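Local coordinates for spindle assembly abnormal protein 6 (Caenorhabditis elegans, PDB 4GFC), which builds the central scaffold of the centriole, its homodimers linking through their head domains to ensure ninefold symmetry, and is required for centrosome duplication, at residues D62-L66 with H145-L150. The protein carries 1 engineered substitution. Residues are numbered along the deposited sequence; the frame is centred on the assembly and turned at random.
Sequences DFEFL and HLISHL
Leu66 and His149 lead a small, mainly apolar contact that seats the first turns of helix 143-163 against the corner where strand 62-71 begins, joining the globular head of SAS-6 to the start of its coiled coil. Leu66 lays CD1 over one face of the His149 imidazole, 3.9 Å from the ring centroid and 24° off the normal, a CH-pi contact displaced toward the ND1 rim. Its other methyl, CD2, lies 3.7 Å from His149 CB and also packs against Leu146 CD1. The leucine and the histidine are laid alongside each other, head to tail. With CG anti to the backbone N (chi1 174°), His149 extends from the helix toward the corner, where Phe63 O sits at the ring edge, in plane. The resulting hydrogen bond from His149 NE2 to Phe63 O is 3.0 Å long but weak, bent to 122° at the hydrogen. One turn away from Leu146, Leu150 turns CD2 to the same carbonyl and reaches Phe63 CB at 3.9 Å, while the rest of the Phe63 side chain is turned aside to touch Ile153 and Gln157 further along the helix. Were His149 an alanine, Phe63 O would probably lose this donor and Leu66 CD1 the ring face it rests on. Beyond the two segments, Glu64 is salt-bridged to Arg142 just ahead of the helix, Leu66 shares backbone hydrogen bonding with Val141, and Leu146 packs on Ile147, and Leu150 on Leu151, both of the second subunit. Such a junction, with a beta head domain resting on the root of a dimeric coiled coil, is characteristic of the SAS-6 N-terminal fold and its XRCC4-like relatives.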
ATOM      1  N   ASP A  62       6.520  -8.239   1.083  1.00 90.52           N
ATOM      2  CA  ASP A  62       6.282  -7.139   2.027  1.00 88.25           C
ATOM      3  C   ASP A  62       5.785  -5.901   1.274  1.00 90.49           C
ATOM      4  O   ASP A  62       6.569  -5.182   0.651  1.00 88.86           O
ATOM      5  CB  ASP A  62       7.559  -6.831   2.836  1.00 87.50           C
ATOM      6  CG  ASP A  62       7.381  -5.968   4.083  1.00 95.12           C
ATOM      7  OD1 ASP A  62       8.333  -5.898   4.899  1.00 92.40           O
ATOM      8  OD2 ASP A  62       6.292  -5.364   4.246  1.00105.52           O
ATOM      9  N   PHE A  63       4.474  -5.658   1.354  1.00 87.58           N
ATOM     10  CA  PHE A  63       3.782  -4.579   0.657  1.00 86.35           C
ATOM     11  C   PHE A  63       4.203  -3.198   1.122  1.00 83.26           C
ATOM     12  O   PHE A  63       4.318  -2.313   0.289  1.00 80.94           O
ATOM     13  CB  PHE A  63       2.257  -4.715   0.801  1.00 92.41           C
ATOM     14  CG  PHE A  63       1.705  -6.108   0.592  1.00 98.84           C
ATOM     15  CD1 PHE A  63       1.745  -6.712  -0.665  1.00103.98           C
ATOM     16  CD2 PHE A  63       1.140  -6.816   1.652  1.00104.41           C
ATOM     17  CE1 PHE A  63       1.241  -8.005  -0.855  1.00108.50           C
ATOM     18  CE2 PHE A  63       0.626  -8.102   1.460  1.00111.09           C
ATOM     19  CZ  PHE A  63       0.690  -8.692   0.210  1.00110.23           C
ATOM     20  N   GLU A  64       4.411  -2.995   2.425  1.00 78.68           N
ATOM     21  CA  GLU A  64       4.768  -1.678   2.966  1.00 76.27           C
ATOM     22  C   GLU A  64       6.229  -1.330   2.695  1.00 74.70           C
ATOM     23  O   GLU A  64       6.580  -0.140   2.761  1.00 75.62           O
ATOM     24  CB  GLU A  64       4.486  -1.610   4.471  1.00 79.02           C
ATOM     25  CG  GLU A  64       4.063  -0.216   4.937  1.00 88.39           C
ATOM     26  CD  GLU A  64       3.236  -0.178   6.206  1.00118.48           C
ATOM     27  OE1 GLU A  64       2.901  -1.262   6.740  1.00119.82           O
ATOM     28  OE2 GLU A  64       2.856   0.938   6.624  1.00118.36           O
ATOM     29  N   PHE A  65       7.058  -2.359   2.339  1.00 63.32           N
ATOM     30  CA  PHE A  65       8.479  -2.217   2.051  1.00 57.83           C
ATOM     31  C   PHE A  65       8.676  -1.485   0.741  1.00 60.61           C
ATOM     32  O   PHE A  65       8.451  -2.063  -0.340  1.00 63.14           O
ATOM     33  CB  PHE A  65       9.192  -3.566   2.029  1.00 58.68           C
ATOM     34  CG  PHE A  65      10.697  -3.435   1.974  1.00 58.74           C
ATOM     35  CD1 PHE A  65      11.456  -3.456   3.138  1.00 60.53           C
ATOM     36  CD2 PHE A  65      11.360  -3.284   0.750  1.00 59.86           C
ATOM     37  CE1 PHE A  65      12.849  -3.376   3.081  1.00 60.13           C
ATOM     38  CE2 PHE A  65      12.757  -3.200   0.696  1.00 60.53           C
ATOM     39  CZ  PHE A  65      13.489  -3.241   1.862  1.00 58.15           C
ATOM     40  N   LEU A  66       9.106  -0.205   0.850  1.00 51.80           N
ATOM     41  CA  LEU A  66       9.331   0.707  -0.261  1.00 47.55           C
ATOM     42  C   LEU A  66      10.279   1.815   0.183  1.00 49.48           C
ATOM     43  O   LEU A  66       9.890   2.691   0.961  1.00 51.10           O
ATOM     44  CB  LEU A  66       7.984   1.282  -0.749  1.00 47.66           C
ATOM     45  CG  LEU A  66       7.943   2.051  -2.092  1.00 50.74           C
ATOM     46  CD1 LEU A  66       8.170   1.114  -3.272  1.00 49.85           C
ATOM     47  CD2 LEU A  66       6.595   2.794  -2.255  1.00 51.22           C
ATOM     48  N   HIS A 145       3.178   8.300  -3.177  1.00 67.67           N
ATOM     49  CA  HIS A 145       3.958   7.274  -3.868  1.00 66.83           C
ATOM     50  C   HIS A 145       3.687   5.907  -3.290  1.00 68.83           C
ATOM     51  O   HIS A 145       3.590   4.948  -4.051  1.00 69.53           O
ATOM     52  CB  HIS A 145       5.438   7.592  -3.797  1.00 67.33           C
ATOM     53  CG  HIS A 145       5.838   8.724  -4.682  1.00 72.64           C
ATOM     54  ND1 HIS A 145       5.856  10.043  -4.222  1.00 75.82           N
ATOM     55  CD2 HIS A 145       6.257   8.702  -5.962  1.00 74.46           C
ATOM     56  CE1 HIS A 145       6.249  10.772  -5.251  1.00 75.06           C
ATOM     57  NE2 HIS A 145       6.527  10.008  -6.309  1.00 75.06           N
ATOM     58  N   LEU A 146       3.519   5.818  -1.944  1.00 62.59           N
ATOM     59  CA  LEU A 146       3.205   4.557  -1.288  1.00 60.43           C
ATOM     60  C   LEU A 146       1.784   4.165  -1.637  1.00 66.32           C
ATOM     61  O   LEU A 146       1.538   2.997  -1.892  1.00 70.02           O
ATOM     62  CB  LEU A 146       3.411   4.663   0.216  1.00 59.25           C
ATOM     63  CG  LEU A 146       3.129   3.405   1.060  1.00 63.55           C
ATOM     64  CD1 LEU A 146       4.008   2.208   0.654  1.00 62.78           C
ATOM     65  CD2 LEU A 146       3.296   3.703   2.513  1.00 62.11           C
ATOM     66  N   ILE A 147       0.872   5.142  -1.720  1.00 61.46           N
ATOM     67  CA  ILE A 147      -0.520   4.903  -2.076  1.00 63.24           C
ATOM     68  C   ILE A 147      -0.545   4.284  -3.494  1.00 71.15           C
ATOM     69  O   ILE A 147      -1.164   3.235  -3.655  1.00 75.06           O
ATOM     70  CB  ILE A 147      -1.398   6.189  -1.923  1.00 66.61           C
ATOM     71  CG1 ILE A 147      -1.501   6.615  -0.442  1.00 66.63           C
ATOM     72  CG2 ILE A 147      -2.794   5.968  -2.482  1.00 68.53           C
ATOM     73  CD1 ILE A 147      -1.884   8.068  -0.183  1.00 69.96           C
ATOM     74  N   SER A 148       0.195   4.857  -4.476  1.00 65.88           N
ATOM     75  CA  SER A 148       0.271   4.316  -5.843  1.00 66.85           C
ATOM     76  C   SER A 148       0.743   2.866  -5.837  1.00 74.22           C
ATOM     77  O   SER A 148       0.144   2.033  -6.502  1.00 77.68           O
ATOM     78  CB  SER A 148       1.210   5.149  -6.712  1.00 69.37           C
ATOM     79  OG  SER A 148       0.891   6.531  -6.678  1.00 81.94           O
ATOM     80  N   HIS A 149       1.784   2.562  -5.040  1.00 70.58           N
ATOM     81  CA  HIS A 149       2.393   1.243  -4.878  1.00 70.04           C
ATOM     82  C   HIS A 149       1.378   0.232  -4.336  1.00 78.63           C
ATOM     83  O   HIS A 149       1.161  -0.816  -4.952  1.00 80.82           O
ATOM     84  CB  HIS A 149       3.607   1.358  -3.946  1.00 67.98           C
ATOM     85  CG  HIS A 149       4.242   0.054  -3.574  1.00 71.06           C
ATOM     86  ND1 HIS A 149       5.161  -0.577  -4.407  1.00 71.96           N
ATOM     87  CD2 HIS A 149       4.117  -0.666  -2.437  1.00 72.35           C
ATOM     88  CE1 HIS A 149       5.545  -1.664  -3.757  1.00 71.08           C
ATOM     89  NE2 HIS A 149       4.934  -1.766  -2.574  1.00 71.85           N
ATOM     90  N   LEU A 150       0.739   0.573  -3.198  1.00 76.09           N
ATOM     91  CA  LEU A 150      -0.234  -0.260  -2.498  1.00 78.47           C
ATOM     92  C   LEU A 150      -1.482  -0.512  -3.335  1.00 89.87           C
ATOM     93  O   LEU A 150      -2.033  -1.609  -3.252  1.00 93.21           O
ATOM     94  CB  LEU A 150      -0.603   0.352  -1.147  1.00 78.00           C
ATOM     95  CG  LEU A 150       0.500   0.323  -0.085  1.00 79.97           C
ATOM     96  CD1 LEU A 150       0.097   1.071   1.136  1.00 79.48           C
ATOM     97  CD2 LEU A 150       0.862  -1.095   0.295  1.00 84.76           C
TER